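Local structure of regulator of nonsense transcripts 2 (Homo sapiens, 4CEM) at residues A[27-32]-A[225-230]; A[154-157]-A[161-164]; A[246-251]-A[307-312]. The protein takes part in nonsense-mediated mRNA decay as the factor UPF2, here represented by the first of its three MIF4G domains. All blocks are in the same frame, centred on the assembly; numbering follows the deposited sequence.

Overall arrangement
Contacts 1 and 2 are buried and adjoin each other, their centres 9 Å apart, whereas contact 3 is only partly buried and sits about 35 Å from contact 1 and 34 Å from contact 2, between centres. Contact 2 closes the short connection between helices 143-158 and 164-181 with backbone hydrogen bonds and apolar packing. Contact 1 brings the N-terminal helix 6-33 against the loop leading into helix 230-259, and its arginine reaches into contact 2 through a salt bridge from Arg29 to Asp164. Contact 3 involves a more central turn of helix 230-259, where the C-terminal tail lies along it through apolar groups.

Contact 1 of 3, residues A[27-32]-A[225-230]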
loop_
_atom_site.group_PDB
_atom_site.type_symbol
_atom_site.label_atom_id
_atom_site.label_comp_id
_atom_site.label_asym_id
_atom_site.label_seq_id
_atom_site.Cartn_x
_atom_site.Cartn_y
_atom_site.Cartn_z
ATOM N N GLU A 27 -7.435 -5.582 -16.902
ATOM C CA GLU A 27 -8.400 -6.645 -17.134
ATOM C C GLU A 27 -9.488 -6.604 -16.049
ATOM O O GLU A 27 -10.671 -6.610 -16.351
ATOM C CB GLU A 27 -7.657 -7.986 -17.127
ATOM C CG GLU A 27 -8.412 -9.162 -17.717
ATOM C CD GLU A 27 -7.911 -10.517 -17.208
ATOM O OE1 GLU A 27 -6.745 -10.613 -16.755
ATOM O OE2 GLU A 27 -8.688 -11.499 -17.264
ATOM N N LEU A 28 -9.063 -6.546 -14.789
ATOM C CA LEU A 28 -9.967 -6.442 -13.651
ATOM C C LEU A 28 -10.809 -5.173 -13.649
ATOM O O LEU A 28 -12.006 -5.230 -13.358
ATOM C CB LEU A 28 -9.178 -6.525 -12.337
ATOM C CG LEU A 28 -8.840 -7.943 -11.886
ATOM C CD1 LEU A 28 -8.128 -7.907 -10.541
ATOM C CD2 LEU A 28 -10.102 -8.796 -11.821
ATOM N N ARG A 29 -10.194 -4.037 -13.962
ATOM C CA ARG A 29 -10.927 -2.765 -14.032
ATOM C C ARG A 29 -12.034 -2.838 -15.078
ATOM O O ARG A 29 -13.137 -2.351 -14.855
ATOM C CB ARG A 29 -9.973 -1.580 -14.304
ATOM C CG ARG A 29 -10.623 -0.302 -14.835
ATOM C CD ARG A 29 -9.685 0.902 -14.768
ATOM N NE ARG A 29 -9.762 1.522 -13.449
ATOM C CZ ARG A 29 -10.314 2.700 -13.174
ATOM N NH1 ARG A 29 -10.825 3.470 -14.124
ATOM N NH2 ARG A 29 -10.334 3.126 -11.925
ATOM N N SER A 30 -11.742 -3.456 -16.216
ATOM C CA SER A 30 -12.727 -3.562 -17.286
ATOM C C SER A 30 -13.962 -4.337 -16.820
ATOM O O SER A 30 -15.088 -3.854 -16.951
ATOM C CB SER A 30 -12.107 -4.231 -18.509
ATOM O OG SER A 30 -12.990 -4.182 -19.610
ATOM N N LYS A 31 -13.740 -5.528 -16.265
ATOM C CA LYS A 31 -14.829 -6.369 -15.747
ATOM C C LYS A 31 -15.629 -5.702 -14.643
ATOM O O LYS A 31 -16.858 -5.789 -14.621
ATOM C CB LYS A 31 -14.306 -7.716 -15.218
ATOM C CG LYS A 31 -14.587 -8.883 -16.150
ATOM C CD LYS A 31 -14.555 -10.222 -15.422
ATOM C CE LYS A 31 -15.573 -11.202 -16.008
ATOM N NZ LYS A 31 -15.608 -12.484 -15.245
ATOM N N ASN A 32 -14.930 -5.062 -13.712
ATOM C CA ASN A 32 -15.591 -4.472 -12.558
ATOM C C ASN A 32 -16.447 -3.267 -12.927
ATOM O O ASN A 32 -17.590 -3.163 -12.493
ATOM C CB ASN A 32 -14.567 -4.106 -11.495
ATOM C CG ASN A 32 -14.034 -5.317 -10.774
ATOM O OD1 ASN A 32 -14.722 -6.328 -10.655
ATOM N ND2 ASN A 32 -12.808 -5.225 -10.284
ATOM N N SER A 225 0.822 4.764 -18.113
ATOM C CA SER A 225 -0.192 5.136 -17.123
ATOM C C SER A 225 -1.474 5.503 -17.856
ATOM O O SER A 225 -1.519 6.526 -18.539
ATOM C CB SER A 225 0.263 6.324 -16.275
ATOM O OG SER A 225 -0.817 6.816 -15.494
ATOM N N GLU A 226 -2.503 4.669 -17.720
ATOM C CA GLU A 226 -3.768 4.866 -18.441
ATOM C C GLU A 226 -5.018 4.690 -17.576
ATOM O O GLU A 226 -6.127 4.638 -18.105
ATOM C CB GLU A 226 -3.876 3.864 -19.588
ATOM C CG GLU A 226 -2.681 3.812 -20.516
ATOM C CD GLU A 226 -2.928 2.903 -21.700
ATOM O OE1 GLU A 226 -3.484 1.793 -21.481
ATOM O OE2 GLU A 226 -2.572 3.309 -22.838
ATOM N N ILE A 227 -4.856 4.588 -16.264
ATOM C CA ILE A 227 -5.975 4.228 -15.403
ATOM C C ILE A 227 -6.518 5.482 -14.727
ATOM O O ILE A 227 -7.650 5.880 -14.990
ATOM C CB ILE A 227 -5.570 3.150 -14.386
ATOM C CG1 ILE A 227 -5.306 1.838 -15.134
ATOM C CG2 ILE A 227 -6.658 2.973 -13.339
ATOM C CD1 ILE A 227 -4.723 0.730 -14.281
ATOM N N ILE A 228 -5.704 6.101 -13.878
ATOM C CA ILE A 228 -6.052 7.369 -13.248
ATOM C C ILE A 228 -5.433 8.509 -14.047
ATOM O O ILE A 228 -4.223 8.527 -14.278
ATOM C CB ILE A 228 -5.558 7.440 -11.786
ATOM C CG1 ILE A 228 -6.059 6.223 -10.987
ATOM C CG2 ILE A 228 -6.010 8.740 -11.125
ATOM C CD1 ILE A 228 -7.560 6.010 -11.067
ATOM N N SER A 229 -6.269 9.467 -14.444
ATOM C CA SER A 229 -5.835 10.606 -15.245
ATOM C C SER A 229 -4.786 11.443 -14.520
ATOM O O SER A 229 -4.785 11.505 -13.293
ATOM C CB SER A 229 -7.017 11.508 -15.565
ATOM O OG SER A 229 -7.319 12.321 -14.442
ATOM N N PRO A 230 -3.902 12.109 -15.279
ATOM C CA PRO A 230 -2.844 12.926 -14.658
ATOM C C PRO A 230 -3.337 14.002 -13.683
ATOM O O PRO A 230 -2.627 14.319 -12.733
ATOM C CB PRO A 230 -2.135 13.566 -15.860
ATOM C CG PRO A 230 -2.428 12.665 -17.010
ATOM C CD PRO A 230 -3.782 12.064 -16.749
#
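Arg29 of helix 6-33 lays its guanidinium against Ile227, whose CG2 methyl stands over one face, offset toward the rim. The closest approach is from Arg29 NE to Ile227 CG2, at 3.4 Å. A second isoleucine, Ile228, comes to the same group obliquely, with its CD1 4.1 Å from Arg29 NH2, and its side chain crosses that of the arginine at about a right angle. The Arg29 chain leaves the helix with CG anti to the backbone N (chi1 161°) and bends at chi3, which turns the guanidinium across the Ile227 methyl.

The next shell supplies the polar partners. Arg29 NE hydrogen-bonds to the carbonyl O of Ile158, the last residue of helix 143-158, and NH2 makes a salt bridge to Asp164 OD1. On the loop side, Ser229 is the N-cap of helix 230-259, and Glu226 forms a salt bridge with Lys26 of the N-terminal helix.

The contact therefore splits the work on one group: isoleucine carbon lies against the guanidinium while oxygens at the facing ends of helices 143-158 and 164-181 take up NE and NH2, so Arg29 links helix 6-33 both to the 225-230 loop and to the 158-164 connection.

Contact 2 of 3, residues A[154-157]-A[161-164]; sequences AELT and IFTD
Leu156 O, near the end of helix 143-158, receives two N-H groups from the chain that follows the helix. Phe162 N gives the stronger bond, 3.1 Å to Leu156 O and nearly straight at 169°, with the donor standing above the carbonyl plane; the bond from Ile161 N to the same oxygen is weak, bent to 123°. Around this grip the side chains pack closely. Leu156 splits its two methyls: CD2 meets Ile161 CD1 at 3.4 Å, while CD1 lies by CE2 and CZ of the Phe162 ring. Leu156 CB also comes obliquely to the ring, 4.0 Å from Phe162 CE2. With its CG anti to the carbonyl carbon (chi1 -59°), Phe162 swings its ring back toward the helix, where Thr157 OG1 sits at the ring edge; that hydroxyl bonds to Ile153 O one turn earlier. Leu124 and Trp128 of helix 120-137 and Cys110 of helix 103-116 extend this apolar core.

The other side is looser. Thr157 CG2 is 3.9 Å from Thr163 O, and Thr163 is exposed, serving as N-cap of helix 164-181. Asp164 OD2 forms a salt bridge with Lys232.

Such a tight connection between consecutive helices suits the stacked helical hairpins of a MIF4G domain: Leu156 O is gripped by one good and one weak N-H, the apolar side faces the core, and the acidic side meets a basic group from helix 230-259.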
loop_
_atom_site.group_PDB
_atom_site.type_symbol
_atom_site.label_atom_id
_atom_site.label_comp_id
_atom_site.label_asym_id
_atom_site.label_seq_id
_atom_site.Cartn_x
_atom_site.Cartn_y
_atom_site.Cartn_z
ATOM N N ALA A 154 -6.121 1.099 -2.257
ATOM C CA ALA A 154 -5.504 1.515 -3.531
ATOM C C ALA A 154 -5.885 0.576 -4.681
ATOM O O ALA A 154 -6.440 1.029 -5.674
ATOM C CB ALA A 154 -3.994 1.595 -3.399
ATOM N N GLU A 155 -5.621 -0.725 -4.545
ATOM C CA GLU A 155 -5.998 -1.672 -5.603
ATOM C C GLU A 155 -7.486 -1.626 -5.881
ATOM O O GLU A 155 -7.902 -1.562 -7.041
ATOM C CB GLU A 155 -5.618 -3.119 -5.266
ATOM C CG GLU A 155 -4.174 -3.489 -5.556
ATOM C CD GLU A 155 -3.757 -3.278 -7.001
ATOM O OE1 GLU A 155 -4.583 -3.401 -7.926
ATOM O OE2 GLU A 155 -2.575 -2.996 -7.210
ATOM N N LEU A 156 -8.287 -1.661 -4.815
ATOM C CA LEU A 156 -9.741 -1.669 -4.964
ATOM C C LEU A 156 -10.231 -0.479 -5.789
ATOM O O LEU A 156 -11.250 -0.570 -6.477
ATOM C CB LEU A 156 -10.434 -1.679 -3.597
ATOM C CG LEU A 156 -10.384 -2.996 -2.824
ATOM C CD1 LEU A 156 -10.839 -2.767 -1.396
ATOM C CD2 LEU A 156 -11.243 -4.037 -3.515
ATOM N N THR A 157 -9.514 0.637 -5.713
ATOM C CA THR A 157 -9.828 1.775 -6.554
ATOM C C THR A 157 -9.322 1.513 -7.980
ATOM O O THR A 157 -10.086 1.577 -8.936
ATOM C CB THR A 157 -9.241 3.080 -5.974
ATOM O OG1 THR A 157 -9.535 3.157 -4.570
ATOM C CG2 THR A 157 -9.814 4.296 -6.684
ATOM N N ILE A 161 -13.553 -1.341 -8.378
ATOM C CA ILE A 161 -14.580 -1.720 -7.411
ATOM C C ILE A 161 -15.114 -0.457 -6.742
ATOM O O ILE A 161 -16.325 -0.283 -6.612
ATOM C CB ILE A 161 -14.037 -2.720 -6.373
ATOM C CG1 ILE A 161 -13.780 -4.073 -7.052
ATOM C CG2 ILE A 161 -15.020 -2.897 -5.223
ATOM C CD1 ILE A 161 -12.952 -5.040 -6.237
ATOM N N PHE A 162 -14.203 0.426 -6.335
ATOM C CA PHE A 162 -14.545 1.811 -5.994
ATOM C C PHE A 162 -14.374 2.732 -7.202
ATOM O O PHE A 162 -13.447 2.564 -7.991
ATOM C CB PHE A 162 -13.654 2.338 -4.871
ATOM C CG PHE A 162 -13.730 1.553 -3.602
ATOM C CD1 PHE A 162 -14.874 0.844 -3.250
ATOM C CD2 PHE A 162 -12.658 1.553 -2.725
ATOM C CE1 PHE A 162 -14.925 0.123 -2.067
ATOM C CE2 PHE A 162 -12.710 0.841 -1.538
ATOM C CZ PHE A 162 -13.847 0.125 -1.211
ATOM N N THR A 163 -15.246 3.729 -7.316
ATOM C CA THR A 163 -15.147 4.714 -8.377
ATOM C C THR A 163 -13.977 5.607 -8.061
ATOM O O THR A 163 -13.492 5.607 -6.940
ATOM C CB THR A 163 -16.405 5.592 -8.472
ATOM O OG1 THR A 163 -16.563 6.352 -7.256
ATOM C CG2 THR A 163 -17.650 4.739 -8.751
ATOM N N ASP A 164 -13.517 6.372 -9.042
ATOM C CA ASP A 164 -12.393 7.264 -8.814
ATOM C C ASP A 164 -12.679 8.195 -7.639
ATOM O O ASP A 164 -11.870 8.277 -6.716
ATOM C CB ASP A 164 -12.077 8.080 -10.068
ATOM C CG ASP A 164 -11.407 7.254 -11.167
ATOM O OD1 ASP A 164 -11.179 6.036 -11.006
ATOM O OD2 ASP A 164 -11.099 7.847 -12.216
#

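Contact 3 of 3, residues A[246-251]-A[307-312]; sequences SLTKHL and NMPDLP
The two branches of Thr248 meet the CG-CD side of the Pro309 ring, and this pair gives the closest approach between residues 246-251 and 307-312. The Thr248 CG2 methyl lies 3.5 Å from Pro309 CG, and Thr248 OG1 is equally near the ring's CD, at 3.5 Å. The contact is thus a van der Waals one, in which the hydroxyl rests against ring carbon just as the methyl does. Both residues turn their CB bonds toward the other segment, and Pro309 also touches Lys252 one turn further along the helix.

The purely apolar pair is looser. Leu251 and Leu311 bring methyl groups together, CD2 of Leu251 being 4.3 Å from CD1 of Leu311. Leu251 has its CG anti to the backbone N (chi1 -172°), a setting that sends the branch away from the helix and out to the tail. Leu311 reaches on to Leu294 of helix 283-303 and to His255 of helix 230-259, and so lies over the groove between the two.

In the all-helical MIF4G fold, long helices pack side by side as hairpins, and here the modelled chain, after leaving helix 283-303, runs in extended form past helix 230-259, roughly in the direction of residues 246-251.

Polar interactions lie at the margins. Asn307 OD1 accepts a hydrogen bond from Arg209 NH1, which ties the start of the tail segment to helix 209-218. On the helix, Ser246 OG bonds to His186 NE2, and the rings of His250 and His186 meet with their planes inclined by about 20°.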
loop_
_atom_site.group_PDB
_atom_site.type_symbol
_atom_site.label_atom_id
_atom_site.label_comp_id
_atom_site.label_asym_id
_atom_site.label_seq_id
_atom_site.Cartn_x
_atom_site.Cartn_y
_atom_site.Cartn_z
ATOM N N SER A 246 9.624 16.733 4.006
ATOM C CA SER A 246 9.622 16.543 5.445
ATOM C C SER A 246 10.649 15.488 5.870
ATOM O O SER A 246 11.396 15.695 6.820
ATOM C CB SER A 246 8.213 16.156 5.914
ATOM O OG SER A 246 8.267 15.347 7.066
ATOM N N LEU A 247 10.693 14.368 5.157
ATOM C CA LEU A 247 11.597 13.265 5.499
ATOM C C LEU A 247 13.066 13.643 5.323
ATOM O O LEU A 247 13.937 13.121 6.023
ATOM C CB LEU A 247 11.276 12.031 4.646
ATOM C CG LEU A 247 12.132 10.781 4.876
ATOM C CD1 LEU A 247 11.904 10.212 6.269
ATOM C CD2 LEU A 247 11.831 9.739 3.812
ATOM N N THR A 248 13.339 14.541 4.379
ATOM C CA THR A 248 14.706 14.959 4.087
ATOM C C THR A 248 15.187 15.985 5.112
ATOM O O THR A 248 16.363 15.996 5.474
ATOM C CB THR A 248 14.835 15.459 2.631
ATOM O OG1 THR A 248 15.340 14.392 1.824
ATOM C CG2 THR A 248 15.775 16.652 2.517
ATOM N N LYS A 249 14.274 16.828 5.591
ATOM C CA LYS A 249 14.533 17.632 6.791
ATOM C C LYS A 249 14.995 16.739 7.944
ATOM O O LYS A 249 16.056 16.958 8.521
ATOM C CB LYS A 249 13.286 18.413 7.224
ATOM C CG LYS A 249 13.292 19.888 6.849
ATOM C CD LYS A 249 13.129 20.120 5.352
ATOM C CE LYS A 249 12.708 21.555 5.061
ATOM N NZ LYS A 249 12.730 21.875 3.607
ATOM N N HIS A 250 14.193 15.726 8.257
ATOM C CA HIS A 250 14.485 14.801 9.355
ATOM C C HIS A 250 15.764 14.023 9.128
ATOM O O HIS A 250 16.382 13.557 10.087
ATOM C CB HIS A 250 13.281 13.875 9.580
ATOM C CG HIS A 250 13.408 12.942 10.774
ATOM N ND1 HIS A 250 13.943 13.325 11.947
ATOM C CD2 HIS A 250 13.006 11.614 10.942
ATOM C CE1 HIS A 250 13.909 12.290 12.814
ATOM N NE2 HIS A 250 13.334 11.247 12.197
ATOM N N LEU A 251 16.191 13.886 7.872
ATOM C CA LEU A 251 17.476 13.244 7.569
ATOM C C LEU A 251 18.656 14.182 7.833
ATOM O O LEU A 251 19.696 13.746 8.339
ATOM C CB LEU A 251 17.519 12.763 6.115
ATOM C CG LEU A 251 18.743 11.919 5.739
ATOM C CD1 LEU A 251 18.664 10.545 6.383
ATOM C CD2 LEU A 251 18.877 11.794 4.230
ATOM N N ASN A 307 16.501 13.759 -6.197
ATOM C CA ASN A 307 17.887 13.623 -5.742
ATOM C C ASN A 307 17.928 13.648 -4.218
ATOM O O ASN A 307 17.039 14.211 -3.572
ATOM C CB ASN A 307 18.783 14.735 -6.312
ATOM C CG ASN A 307 19.304 14.419 -7.705
ATOM O OD1 ASN A 307 19.704 13.288 -7.991
ATOM N ND2 ASN A 307 19.322 15.426 -8.576
HETATM N N MSE A 308 18.956 13.028 -3.649
HETATM C CA MSE A 308 19.183 13.095 -2.210
HETATM C C MSE A 308 19.897 14.378 -1.895
HETATM O O MSE A 308 20.769 14.798 -2.662
HETATM C CB MSE A 308 20.084 11.956 -1.756
HETATM C CG MSE A 308 19.763 11.512 -0.327
HETATM SE SE MSE A 308 18.173 10.350 -0.343
HETATM C CE MSE A 308 18.933 9.184 -1.739
ATOM N N PRO A 309 19.552 15.027 -0.768
ATOM C CA PRO A 309 20.396 16.143 -0.348
ATOM C C PRO A 309 21.794 15.652 -0.003
ATOM O O PRO A 309 21.977 14.467 0.302
ATOM C CB PRO A 309 19.686 16.673 0.899
ATOM C CG PRO A 309 18.882 15.517 1.388
ATOM C CD PRO A 309 18.400 14.860 0.134
ATOM N N ASP A 310 22.766 16.555 -0.047
ATOM C CA ASP A 310 24.162 16.162 0.110
ATOM C C ASP A 310 24.567 16.145 1.583
ATOM O O ASP A 310 24.250 17.071 2.331
ATOM C CB ASP A 310 25.077 17.084 -0.703
ATOM C CG ASP A 310 26.205 16.330 -1.376
ATOM O OD1 ASP A 310 26.671 15.319 -0.807
ATOM O OD2 ASP A 310 26.615 16.737 -2.481
ATOM N N LEU A 311 25.274 15.087 1.981
ATOM C CA LEU A 311 25.623 14.846 3.381
ATOM C C LEU A 311 27.149 14.867 3.562
ATOM O O LEU A 311 27.811 13.853 3.323
ATOM C CB LEU A 311 25.047 13.499 3.822
ATOM C CG LEU A 311 23.540 13.319 3.591
ATOM C CD1 LEU A 311 23.127 11.868 3.793
ATOM C CD2 LEU A 311 22.737 14.243 4.495
ATOM N N PRO A 312 27.708 16.023 3.993
ATOM C CA PRO A 312 29.155 16.294 4.024
ATOM C C PRO A 312 30.066 15.072 4.216
ATOM O O PRO A 312 29.991 14.387 5.237
ATOM C CB PRO A 312 29.290 17.263 5.202
ATOM C CG PRO A 312 28.006 18.029 5.195
ATOM C CD PRO A 312 26.948 17.160 4.557
#